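Local coordinates for solute-binding protein (PDB 2ZYO), which binds maltotetraose in this crystal and probably serves carbohydrate uptake by capturing cyclodextrins and maltodextrins for a membrane transporter, at residues E87-G92 with L115-K120; K138-V143 with F151-A156; D161-G166 with N234-S239. All blocks are in the same frame, centred on the assembly; numbering follows the deposited sequence.

In the fold
Contact 1 is a surface contact, whereas contacts 2 and 3 are partly buried; each buries only about 106 to 140 Å². Contact 1 lies on the opposite side of the chain's centre from the other two, about 43 and 42 Å away between centres. Contacts 2 and 3 are neighbours, 13 Å apart between centres, and touch directly where Y153 CE2 meets G166 CA at 3.5 Å; side chains of both also reach strand 242-247. Each contact sets a methyl group against a tyrosine ring: obliquely in contacts 1 (valine) and 3 (leucine, which also meets a glutamine oxygen), over the face in contact 2 (methionine), where a water also bridges.

Contact 1. Residues E87-G92 with L115-K120; sequences EAVTKG and LTYGGK
Y117 N donates to K120 O at 2.8 Å, the shortest hydrogen bond within these two segments, and K120 N answers with a bond to Y117 O at 3.1 Å. This reciprocal pair closes a type I' beta turn, and its two corner residues, G118 and G119, both have positive phi, a conformation that favours glycine. From the first position of the turn Y117 reaches toward helix 85-90: CG lies anti to the backbone N (chi1 -160°), which carries the ring out to V89. There V89 CG1 comes within 3.9 Å of Y117 CD2, and V89 CB is 4.1 Å from the same Y117 CD2, so a single ring carbon takes most of the touch and the approach is oblique. The turn makes a beta hairpin of strands 116-117 and 120-136, at a margin of the large mixed sheet of this periplasmic-binding-protein fold, and the contact lays the last turn of helix 85-90 against that hairpin. Y122 of the second hairpin strand touches both V89 and Y117, while S352, I353 and P354 also pack on the Y117 ring. Further along the tyrosine, T90 CG2 is a looser neighbour of Y117 OH at 4.4 Å; the T90 hydroxyl is engaged by its own helix, OG1 bonding to G86 O. Just beyond, G92 ends the helix in a Schellman motif at phi 74°, with G92 N bonded to V89 O at 3.1 Å.

Contact 2. Residues K138-V143 with F151-A156; sequences KLMGQV and FQYAKA
M140 has CG anti to its backbone N and runs extended as far as SD, then bends at chi3 (-80°), which sets CE over one face of the Y153 ring. Y153 likewise holds CG anti to the backbone N (chi1 -173°), extending the ring from helix 147-157 toward the methionine. The result is a CH-pi contact between the irregular loop after strand 120-136 and the helix that this loop leads into, in the alpha/beta fold of the periplasmic-binding-protein type, here carried by a solute-binding lipoprotein. The geometric evidence is direct: M140 CE lies 3.9 Å from the centroid of the Y153 ring and 29° off its normal. The methyl is displaced toward the hydroxyl half of the ring, being 3.5 Å from Y153 CE2 and 3.7 Å from Y153 CZ. Strand 242-247 supports both partners, since A244 touches M140 and A243 touches L139 and Y153; V167 of strand 165-169 also packs on Y153. M140 is buried and Y153 partly exposed. A second link is polar and indirect. L139 O and Y153 OH stand 3.7 Å apart, too far for a direct bond, and one water spans the gap: it donates to L139 O at 2.8 Å and is also hydrogen-bonded to Y153 OH at 2.8 Å.

Contact 3. Residues D161-G166 with N234-S239; sequences DEQKYG and NGLFKS
L236 directs its CB from helix 230-238 toward residues 161-166, and with CG anti to the carbonyl carbon (chi1 -71°) its fork opens between Q163 and Y165. One branch, L236 CD1, approaches the tyrosine ring obliquely, 3.6 Å from Y165 CE2, and also lies 3.7 Å from Q163 OE1. Across the contact the other branch, L236 CD2, meets Q163: it is 3.8 Å from Q163 CB, and 3.8 Å from Q163 OE1 as well. The bend of Q163 at chi2 (-65°) brings its amide oxygen, OE1, back to the leucine, where both methyls meet it in plain van der Waals contact. Cutting the side chain of L236 back to an alanine here is likely to open a gap beside the Y165 ring and leave the Q163 side chain freer to turn. Q163 and K164 both face K159 in a G1 beta bulge, with Q163 in the left-handed conformation (phi 57°). Beyond it the chain enters strand 165-169, which pairs in parallel with strand 242-247: the Y165 backbone bonds to K241 and A243. L236 also touches V242, so helix 230-238 packs beside its own succeeding strand and against the start of strand 165-169.

Contact 1. Residues E87-G92 with L115-K120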
ATOM      1  N   GLU A  87       8.614  -4.483 -12.343  1.00 17.50           N
ATOM      2  CA  GLU A  87      10.069  -4.581 -12.483  1.00 19.03           C
ATOM      3  C   GLU A  87      10.538  -6.032 -12.368  1.00 19.03           C
ATOM      4  O   GLU A  87      11.364  -6.486 -13.159  1.00 20.10           O
ATOM      5  CB  GLU A  87      10.768  -3.722 -11.426  1.00 21.95           C
ATOM      6  CG  GLU A  87      10.672  -2.219 -11.662  1.00 27.84           C
ATOM      7  CD  GLU A  87      10.879  -1.407 -10.393  1.00 31.50           C
ATOM      8  OE1 GLU A  87      11.888  -1.628  -9.686  1.00 32.65           O
ATOM      9  OE2 GLU A  87      10.030  -0.536 -10.107  1.00 34.39           O
ATOM     10  N   ALA A  88       9.994  -6.752 -11.389  1.00 17.59           N
ATOM     11  CA  ALA A  88      10.369  -8.143 -11.140  1.00 16.88           C
ATOM     12  C   ALA A  88       9.943  -9.082 -12.267  1.00 17.41           C
ATOM     13  O   ALA A  88      10.709  -9.959 -12.672  1.00 17.00           O
ATOM     14  CB  ALA A  88       9.791  -8.611  -9.812  1.00 14.52           C
ATOM     15  N   VAL A  89       8.724  -8.894 -12.768  1.00 16.88           N
ATOM     16  CA  VAL A  89       8.170  -9.748 -13.819  1.00 18.10           C
ATOM     17  C   VAL A  89       8.900  -9.555 -15.152  1.00 20.56           C
ATOM     18  O   VAL A  89       9.296 -10.532 -15.794  1.00 21.26           O
ATOM     19  CB  VAL A  89       6.639  -9.533 -13.990  1.00 17.79           C
ATOM     20  CG1 VAL A  89       6.116 -10.242 -15.236  1.00 18.28           C
ATOM     21  CG2 VAL A  89       5.891 -10.026 -12.755  1.00 19.28           C
ATOM     22  N   THR A  90       9.083  -8.298 -15.552  1.00 21.14           N
ATOM     23  CA  THR A  90       9.733  -7.969 -16.825  1.00 23.10           C
ATOM     24  C   THR A  90      11.200  -8.411 -16.881  1.00 23.16           C
ATOM     25  O   THR A  90      11.708  -8.744 -17.955  1.00 25.13           O
ATOM     26  CB  THR A  90       9.626  -6.459 -17.158  1.00 23.10           C
ATOM     27  OG1 THR A  90      10.165  -5.682 -16.082  1.00 24.16           O
ATOM     28  CG2 THR A  90       8.172  -6.061 -17.389  1.00 24.56           C
ATOM     29  N   LYS A  91      11.864  -8.419 -15.726  1.00 22.54           N
ATOM     30  CA  LYS A  91      13.268  -8.835 -15.620  1.00 22.08           C
ATOM     31  C   LYS A  91      13.418 -10.345 -15.404  1.00 20.65           C
ATOM     32  O   LYS A  91      14.537 -10.862 -15.318  1.00 21.27           O
ATOM     33  CB  LYS A  91      13.977  -8.066 -14.501  1.00 24.25           C
ATOM     34  CG  LYS A  91      14.081  -6.560 -14.728  1.00 27.87           C
ATOM     35  CD  LYS A  91      15.260  -6.183 -15.613  1.00 30.73           C
ATOM     36  CE  LYS A  91      15.237  -4.699 -15.952  1.00 31.40           C
ATOM     37  NZ  LYS A  91      15.358  -3.831 -14.743  1.00 32.70           N
ATOM     38  N   GLY A  92      12.286 -11.039 -15.318  1.00 18.58           N
ATOM     39  CA  GLY A  92      12.262 -12.499 -15.225  1.00 16.91           C
ATOM     40  C   GLY A  92      12.684 -13.051 -13.877  1.00 15.69           C
ATOM     41  O   GLY A  92      13.222 -14.156 -13.797  1.00 14.53           O
ATOM     42  N   LEU A 115      -1.799  -8.410  -7.448  1.00 11.78           N
ATOM     43  CA  LEU A 115      -0.791  -9.455  -7.638  1.00 10.59           C
ATOM     44  C   LEU A 115      -0.848 -10.089  -9.029  1.00 11.82           C
ATOM     45  O   LEU A 115      -0.139 -11.057  -9.315  1.00 11.12           O
ATOM     46  CB  LEU A 115      -0.897 -10.517  -6.534  1.00  8.84           C
ATOM     47  CG  LEU A 115      -0.816 -10.019  -5.085  1.00  8.85           C
ATOM     48  CD1 LEU A 115      -0.796 -11.192  -4.125  1.00  9.22           C
ATOM     49  CD2 LEU A 115       0.399  -9.112  -4.849  1.00 10.43           C
ATOM     50  N   THR A 116      -1.693  -9.521  -9.885  1.00 12.47           N
ATOM     51  CA  THR A 116      -1.823  -9.947 -11.272  1.00 14.28           C
ATOM     52  C   THR A 116      -1.051  -8.977 -12.160  1.00 14.97           C
ATOM     53  O   THR A 116      -1.060  -7.765 -11.925  1.00 16.07           O
ATOM     54  CB  THR A 116      -3.310 -10.012 -11.691  1.00 15.09           C
ATOM     55  OG1 THR A 116      -4.002 -10.930 -10.837  1.00 16.77           O
ATOM     56  CG2 THR A 116      -3.466 -10.467 -13.137  1.00 17.00           C
ATOM     57  N   TYR A 117      -0.370  -9.519 -13.167  1.00 14.98           N
ATOM     58  CA  TYR A 117       0.424  -8.714 -14.090  1.00 15.18           C
ATOM     59  C   TYR A 117       0.468  -9.358 -15.470  1.00 14.91           C
ATOM     60  O   TYR A 117       0.802 -10.534 -15.600  1.00 14.43           O
ATOM     61  CB  TYR A 117       1.842  -8.523 -13.550  1.00 15.96           C
ATOM     62  CG  TYR A 117       2.558  -7.349 -14.164  1.00 15.71           C
ATOM     63  CD1 TYR A 117       2.443  -6.077 -13.609  1.00 16.58           C
ATOM     64  CD2 TYR A 117       3.345  -7.504 -15.305  1.00 15.95           C
ATOM     65  CE1 TYR A 117       3.091  -4.990 -14.169  1.00 17.65           C
ATOM     66  CE2 TYR A 117       4.002  -6.421 -15.874  1.00 15.25           C
ATOM     67  CZ  TYR A 117       3.867  -5.167 -15.302  1.00 16.37           C
ATOM     68  OH  TYR A 117       4.514  -4.087 -15.853  1.00 17.17           O
ATOM     69  N   GLY A 118       0.122  -8.579 -16.493  1.00 16.64           N
ATOM     70  CA  GLY A 118       0.113  -9.062 -17.874  1.00 16.85           C
ATOM     71  C   GLY A 118      -0.740 -10.299 -18.102  1.00 17.22           C
ATOM     72  O   GLY A 118      -0.370 -11.178 -18.884  1.00 17.91           O
ATOM     73  N   GLY A 119      -1.874 -10.371 -17.408  1.00 18.07           N
ATOM     74  CA  GLY A 119      -2.809 -11.490 -17.537  1.00 18.51           C
ATOM     75  C   GLY A 119      -2.385 -12.773 -16.840  1.00 18.93           C
ATOM     76  O   GLY A 119      -2.894 -13.854 -17.152  1.00 21.40           O
ATOM     77  N   LYS A 120      -1.449 -12.655 -15.899  1.00 16.66           N
ATOM     78  CA  LYS A 120      -0.958 -13.802 -15.133  1.00 15.18           C
ATOM     79  C   LYS A 120      -0.887 -13.467 -13.646  1.00 13.41           C
ATOM     80  O   LYS A 120      -0.645 -12.318 -13.271  1.00 12.68           O
ATOM     81  CB  LYS A 120       0.416 -14.252 -15.645  1.00 15.37           C
ATOM     82  CG  LYS A 120       0.412 -14.731 -17.097  1.00 17.61           C
ATOM     83  CD  LYS A 120       1.784 -15.185 -17.566  1.00 22.92           C
ATOM     84  CE  LYS A 120       1.717 -15.723 -18.990  1.00 25.82           C
ATOM     85  NZ  LYS A 120       3.013 -16.298 -19.446  1.00 29.42           N
TER

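Contact 2. Residues K138-V143 with F151-A156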
ATOM      1  N   LYS A 138      -9.807  12.050  22.231  1.00 10.39           N
ATOM      2  CA  LYS A 138      -9.984  13.138  23.194  1.00 11.44           C
ATOM      3  C   LYS A 138     -10.338  14.461  22.510  1.00 11.00           C
ATOM      4  O   LYS A 138     -10.747  15.421  23.175  1.00 11.92           O
ATOM      5  CB  LYS A 138      -8.729  13.308  24.058  1.00 12.42           C
ATOM      6  CG  LYS A 138      -8.437  12.130  24.975  1.00 13.77           C
ATOM      7  CD  LYS A 138      -7.210  12.384  25.835  1.00 16.18           C
ATOM      8  CE  LYS A 138      -6.832  11.146  26.631  1.00 18.81           C
ATOM      9  NZ  LYS A 138      -5.545  11.332  27.361  1.00 20.77           N
ATOM     10  N   LEU A 139     -10.189  14.503  21.185  1.00 11.27           N
ATOM     11  CA  LEU A 139     -10.389  15.733  20.415  1.00 11.40           C
ATOM     12  C   LEU A 139     -11.513  15.652  19.382  1.00 11.28           C
ATOM     13  O   LEU A 139     -12.066  16.679  18.989  1.00 12.93           O
ATOM     14  CB  LEU A 139      -9.086  16.158  19.728  1.00 12.07           C
ATOM     15  CG  LEU A 139      -7.853  16.400  20.602  1.00 11.88           C
ATOM     16  CD1 LEU A 139      -6.640  16.670  19.726  1.00 12.61           C
ATOM     17  CD2 LEU A 139      -8.068  17.547  21.585  1.00 14.27           C
ATOM     18  N   MET A 140     -11.837  14.438  18.945  1.00 11.35           N
ATOM     19  CA  MET A 140     -12.869  14.225  17.934  1.00 11.11           C
ATOM     20  C   MET A 140     -13.785  13.066  18.317  1.00 10.80           C
ATOM     21  O   MET A 140     -13.313  12.004  18.738  1.00 12.03           O
ATOM     22  CB  MET A 140     -12.231  13.976  16.561  1.00 11.83           C
ATOM     23  CG  MET A 140     -13.226  13.697  15.435  1.00 11.23           C
ATOM     24  SD  MET A 140     -12.445  13.579  13.813  1.00 12.05           S
ATOM     25  CE  MET A 140     -12.234  15.305  13.402  1.00 12.84           C
ATOM     26  N   GLY A 141     -15.090  13.286  18.166  1.00 11.47           N
ATOM     27  CA  GLY A 141     -16.100  12.275  18.454  1.00 11.85           C
ATOM     28  C   GLY A 141     -16.630  11.649  17.182  1.00 12.11           C
ATOM     29  O   GLY A 141     -16.036  10.711  16.647  1.00 13.09           O
ATOM     30  N   GLN A 142     -17.756  12.164  16.695  1.00 11.16           N
ATOM     31  CA  GLN A 142     -18.269  11.748  15.401  1.00 12.58           C
ATOM     32  C   GLN A 142     -17.397  12.371  14.321  1.00 12.44           C
ATOM     33  O   GLN A 142     -17.229  13.591  14.275  1.00 12.80           O
ATOM     34  CB  GLN A 142     -19.731  12.170  15.221  1.00 14.47           C
ATOM     35  CG  GLN A 142     -20.329  11.797  13.861  1.00 17.19           C
ATOM     36  CD  GLN A 142     -20.366  10.299  13.623  1.00 21.87           C
ATOM     37  OE1 GLN A 142     -20.768   9.529  14.495  1.00 22.21           O
ATOM     38  NE2 GLN A 142     -19.943   9.877  12.437  1.00 25.69           N
ATOM     39  N   VAL A 143     -16.833  11.522  13.466  1.00 12.46           N
ATOM     40  CA  VAL A 143     -16.032  11.987  12.334  1.00 13.22           C
ATOM     41  C   VAL A 143     -16.918  12.715  11.316  1.00 13.74           C
ATOM     42  O   VAL A 143     -18.105  12.407  11.206  1.00 13.65           O
ATOM     43  CB  VAL A 143     -15.246  10.827  11.654  1.00 13.87           C
ATOM     44  CG1 VAL A 143     -14.249  10.212  12.628  1.00 13.33           C
ATOM     45  CG2 VAL A 143     -16.186   9.761  11.095  1.00 15.83           C
ATOM     46  N   PHE A 151     -13.228  19.421   5.447  1.00 10.75           N
ATOM     47  CA  PHE A 151     -12.446  20.588   5.058  1.00 10.23           C
ATOM     48  C   PHE A 151     -12.830  21.835   5.853  1.00 11.04           C
ATOM     49  O   PHE A 151     -11.960  22.621   6.226  1.00 13.18           O
ATOM     50  CB  PHE A 151     -12.524  20.857   3.554  1.00 10.71           C
ATOM     51  CG  PHE A 151     -11.459  21.794   3.073  1.00 11.32           C
ATOM     52  CD1 PHE A 151     -10.150  21.349   2.919  1.00 13.71           C
ATOM     53  CD2 PHE A 151     -11.750  23.129   2.812  1.00 13.34           C
ATOM     54  CE1 PHE A 151      -9.148  22.215   2.498  1.00 12.91           C
ATOM     55  CE2 PHE A 151     -10.754  24.002   2.387  1.00 13.21           C
ATOM     56  CZ  PHE A 151      -9.450  23.544   2.231  1.00 13.51           C
ATOM     57  N   GLN A 152     -14.127  21.999   6.110  1.00 11.95           N
ATOM     58  CA  GLN A 152     -14.620  23.076   6.971  1.00 11.94           C
ATOM     59  C   GLN A 152     -14.006  22.974   8.368  1.00 11.97           C
ATOM     60  O   GLN A 152     -13.554  23.974   8.933  1.00 12.66           O
ATOM     61  CB  GLN A 152     -16.155  23.056   7.042  1.00 13.52           C
ATOM     62  CG  GLN A 152     -16.774  24.074   8.013  1.00 16.12           C
ATOM     63  CD  GLN A 152     -16.385  25.513   7.710  1.00 16.65           C
ATOM     64  OE1 GLN A 152     -16.281  25.914   6.551  1.00 20.47           O
ATOM     65  NE2 GLN A 152     -16.176  26.299   8.759  1.00 18.95           N
ATOM     66  N   TYR A 153     -13.981  21.755   8.905  1.00 11.63           N
ATOM     67  CA  TYR A 153     -13.360  21.464  10.194  1.00 11.20           C
ATOM     68  C   TYR A 153     -11.887  21.883  10.208  1.00 11.86           C
ATOM     69  O   TYR A 153     -11.410  22.451  11.187  1.00 10.96           O
ATOM     70  CB  TYR A 153     -13.509  19.972  10.518  1.00 12.33           C
ATOM     71  CG  TYR A 153     -13.057  19.568  11.906  1.00 13.50           C
ATOM     72  CD1 TYR A 153     -13.919  19.672  12.998  1.00 14.82           C
ATOM     73  CD2 TYR A 153     -11.777  19.062  12.123  1.00 13.72           C
ATOM     74  CE1 TYR A 153     -13.508  19.296  14.276  1.00 16.66           C
ATOM     75  CE2 TYR A 153     -11.357  18.686  13.396  1.00 16.51           C
ATOM     76  CZ  TYR A 153     -12.226  18.804  14.465  1.00 17.69           C
ATOM     77  OH  TYR A 153     -11.813  18.426  15.723  1.00 17.88           O
ATOM     78  N   ALA A 154     -11.174  21.612   9.115  1.00 10.43           N
ATOM     79  CA  ALA A 154      -9.775  22.025   8.988  1.00 11.78           C
ATOM     80  C   ALA A 154      -9.633  23.549   8.929  1.00 10.84           C
ATOM     81  O   ALA A 154      -8.784  24.124   9.612  1.00 10.58           O
ATOM     82  CB  ALA A 154      -9.133  21.375   7.772  1.00 11.91           C
ATOM     83  N   LYS A 155     -10.467  24.197   8.120  1.00 12.91           N
ATOM     84  CA  LYS A 155     -10.453  25.658   8.003  1.00 13.40           C
ATOM     85  C   LYS A 155     -10.719  26.347   9.339  1.00 14.04           C
ATOM     86  O   LYS A 155     -10.085  27.351   9.664  1.00 15.27           O
ATOM     87  CB  LYS A 155     -11.480  26.132   6.977  1.00 15.50           C
ATOM     88  CG  LYS A 155     -11.102  25.860   5.532  1.00 17.22           C
ATOM     89  CD  LYS A 155     -11.982  26.653   4.574  1.00 17.90           C
ATOM     90  CE  LYS A 155     -13.427  26.165   4.602  1.00 21.11           C
ATOM     91  NZ  LYS A 155     -14.304  26.934   3.681  1.00 22.93           N
ATOM     92  N   ALA A 156     -11.654  25.795  10.106  1.00 12.72           N
ATOM     93  CA  ALA A 156     -12.042  26.379  11.387  1.00 13.01           C
ATOM     94  C   ALA A 156     -11.010  26.136  12.490  1.00 13.18           C
ATOM     95  O   ALA A 156     -10.787  27.005  13.331  1.00 13.32           O
ATOM     96  CB  ALA A 156     -13.410  25.862  11.812  1.00 14.50           C
TER
HETATM   97  O   HOH W   1     -14.005  17.876  17.376  1.00 19.14           O

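Contact 3. Residues D161-G166 with N234-S239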
ATOM      1  N   ASP A 161       0.238  28.719  14.004  1.00 26.01           N
ATOM      2  CA  ASP A 161       1.001  29.521  14.969  1.00 28.28           C
ATOM      3  C   ASP A 161       1.106  28.876  16.350  1.00 28.52           C
ATOM      4  O   ASP A 161       2.045  29.150  17.099  1.00 29.70           O
ATOM      5  CB  ASP A 161       0.398  30.923  15.101  1.00 30.25           C
ATOM      6  CG  ASP A 161       0.695  31.803  13.902  1.00 33.28           C
ATOM      7  OD1 ASP A 161       1.884  31.971  13.556  1.00 35.75           O
ATOM      8  OD2 ASP A 161      -0.263  32.337  13.309  1.00 35.20           O
ATOM      9  N   GLU A 162       0.141  28.020  16.675  1.00 28.14           N
ATOM     10  CA  GLU A 162       0.093  27.362  17.978  1.00 28.68           C
ATOM     11  C   GLU A 162       0.351  25.860  17.861  1.00 27.69           C
ATOM     12  O   GLU A 162       0.239  25.123  18.847  1.00 27.69           O
ATOM     13  CB  GLU A 162      -1.250  27.636  18.664  1.00 29.94           C
ATOM     14  CG  GLU A 162      -1.489  29.112  18.986  1.00 33.27           C
ATOM     15  CD  GLU A 162      -2.825  29.377  19.666  1.00 35.18           C
ATOM     16  OE1 GLU A 162      -3.814  28.676  19.359  1.00 36.97           O
ATOM     17  OE2 GLU A 162      -2.887  30.300  20.506  1.00 37.28           O
ATOM     18  N   GLN A 163       0.703  25.423  16.651  1.00 26.99           N
ATOM     19  CA  GLN A 163       0.975  24.013  16.345  1.00 26.78           C
ATOM     20  C   GLN A 163      -0.217  23.115  16.692  1.00 24.68           C
ATOM     21  O   GLN A 163      -0.046  21.977  17.138  1.00 25.76           O
ATOM     22  CB  GLN A 163       2.255  23.530  17.049  1.00 28.74           C
ATOM     23  CG  GLN A 163       3.492  24.390  16.787  1.00 32.70           C
ATOM     24  CD  GLN A 163       3.942  24.359  15.336  1.00 34.93           C
ATOM     25  OE1 GLN A 163       3.874  23.324  14.672  1.00 36.33           O
ATOM     26  NE2 GLN A 163       4.408  25.500  14.838  1.00 37.21           N
ATOM     27  N   LYS A 164      -1.420  23.648  16.486  1.00 21.80           N
ATOM     28  CA  LYS A 164      -2.661  22.926  16.747  1.00 19.44           C
ATOM     29  C   LYS A 164      -3.448  22.813  15.447  1.00 16.59           C
ATOM     30  O   LYS A 164      -3.560  23.783  14.697  1.00 15.59           O
ATOM     31  CB  LYS A 164      -3.488  23.654  17.816  1.00 22.03           C
ATOM     32  CG  LYS A 164      -4.347  22.748  18.700  1.00 26.46           C
ATOM     33  CD  LYS A 164      -5.649  22.346  18.021  1.00 29.24           C
ATOM     34  CE  LYS A 164      -6.267  21.110  18.658  1.00 30.06           C
ATOM     35  NZ  LYS A 164      -7.331  20.523  17.791  1.00 30.77           N
ATOM     36  N   TYR A 165      -3.981  21.622  15.177  1.00 12.50           N
ATOM     37  CA  TYR A 165      -4.692  21.360  13.927  1.00 11.72           C
ATOM     38  C   TYR A 165      -5.964  20.553  14.128  1.00 10.89           C
ATOM     39  O   TYR A 165      -6.034  19.691  15.001  1.00 12.84           O
ATOM     40  CB  TYR A 165      -3.785  20.620  12.940  1.00 12.09           C
ATOM     41  CG  TYR A 165      -2.633  21.451  12.438  1.00 13.71           C
ATOM     42  CD1 TYR A 165      -2.752  22.211  11.275  1.00 14.04           C
ATOM     43  CD2 TYR A 165      -1.422  21.485  13.130  1.00 14.26           C
ATOM     44  CE1 TYR A 165      -1.695  22.984  10.814  1.00 14.98           C
ATOM     45  CE2 TYR A 165      -0.363  22.255  12.678  1.00 14.53           C
ATOM     46  CZ  TYR A 165      -0.505  22.999  11.522  1.00 15.90           C
ATOM     47  OH  TYR A 165       0.547  23.762  11.074  1.00 17.36           O
ATOM     48  N   GLY A 166      -6.968  20.847  13.307  1.00  9.81           N
ATOM     49  CA  GLY A 166      -8.142  19.993  13.193  1.00  9.12           C
ATOM     50  C   GLY A 166      -7.842  18.804  12.299  1.00  9.24           C
ATOM     51  O   GLY A 166      -8.118  17.660  12.659  1.00  9.87           O
ATOM     52  N   ASN A 234       3.277  13.309  12.098  1.00 12.39           N
ATOM     53  CA  ASN A 234       3.369  12.354  13.196  1.00 12.32           C
ATOM     54  C   ASN A 234       3.719  13.010  14.528  1.00 11.95           C
ATOM     55  O   ASN A 234       3.079  12.735  15.544  1.00 12.33           O
ATOM     56  CB  ASN A 234       4.364  11.241  12.857  1.00 13.87           C
ATOM     57  CG  ASN A 234       3.933  10.424  11.653  1.00 14.54           C
ATOM     58  OD1 ASN A 234       2.741  10.246  11.403  1.00 15.46           O
ATOM     59  ND2 ASN A 234       4.904   9.926  10.899  1.00 16.85           N
ATOM     60  N   GLY A 235       4.718  13.888  14.509  1.00 12.91           N
ATOM     61  CA  GLY A 235       5.144  14.607  15.709  1.00 14.20           C
ATOM     62  C   GLY A 235       4.015  15.396  16.343  1.00 14.12           C
ATOM     63  O   GLY A 235       3.786  15.307  17.552  1.00 16.00           O
ATOM     64  N   LEU A 236       3.297  16.157  15.519  1.00 14.11           N
ATOM     65  CA  LEU A 236       2.198  16.985  16.005  1.00 13.69           C
ATOM     66  C   LEU A 236       0.989  16.183  16.477  1.00 13.11           C
ATOM     67  O   LEU A 236       0.333  16.571  17.443  1.00 13.01           O
ATOM     68  CB  LEU A 236       1.801  18.045  14.973  1.00 15.44           C
ATOM     69  CG  LEU A 236       2.820  19.176  14.795  1.00 17.42           C
ATOM     70  CD1 LEU A 236       2.403  20.122  13.686  1.00 17.48           C
ATOM     71  CD2 LEU A 236       3.024  19.937  16.100  1.00 19.61           C
ATOM     72  N   PHE A 237       0.695  15.066  15.812  1.00 13.54           N
ATOM     73  CA  PHE A 237      -0.380  14.191  16.281  1.00 11.32           C
ATOM     74  C   PHE A 237      -0.028  13.570  17.636  1.00 13.46           C
ATOM     75  O   PHE A 237      -0.866  13.515  18.540  1.00 12.72           O
ATOM     76  CB  PHE A 237      -0.725  13.108  15.250  1.00 11.41           C
ATOM     77  CG  PHE A 237      -1.955  12.314  15.601  1.00 11.04           C
ATOM     78  CD1 PHE A 237      -3.225  12.870  15.457  1.00 11.42           C
ATOM     79  CD2 PHE A 237      -1.844  11.015  16.087  1.00 10.81           C
ATOM     80  CE1 PHE A 237      -4.367  12.139  15.790  1.00 10.53           C
ATOM     81  CE2 PHE A 237      -2.978  10.276  16.424  1.00 12.12           C
ATOM     82  CZ  PHE A 237      -4.241  10.840  16.274  1.00 11.75           C
ATOM     83  N   LYS A 238       1.219  13.122  17.777  1.00 13.73           N
ATOM     84  CA  LYS A 238       1.699  12.541  19.035  1.00 14.88           C
ATOM     85  C   LYS A 238       1.735  13.560  20.176  1.00 14.84           C
ATOM     86  O   LYS A 238       1.701  13.181  21.348  1.00 16.36           O
ATOM     87  CB  LYS A 238       3.075  11.896  18.852  1.00 15.74           C
ATOM     88  CG  LYS A 238       3.046  10.606  18.036  1.00 16.29           C
ATOM     89  CD  LYS A 238       4.412   9.926  17.982  1.00 19.89           C
ATOM     90  CE  LYS A 238       5.371  10.656  17.053  1.00 22.11           C
ATOM     91  NZ  LYS A 238       6.705   9.994  17.008  1.00 23.47           N
ATOM     92  N   SER A 239       1.783  14.845  19.821  1.00 15.27           N
ATOM     93  CA  SER A 239       1.784  15.945  20.788  1.00 16.02           C
ATOM     94  C   SER A 239       0.417  16.145  21.447  1.00 15.19           C
ATOM     95  O   SER A 239       0.301  16.876  22.432  1.00 15.03           O
ATOM     96  CB  SER A 239       2.215  17.248  20.110  1.00 17.80           C
ATOM     97  OG  SER A 239       1.127  17.856  19.427  1.00 18.92           O
TER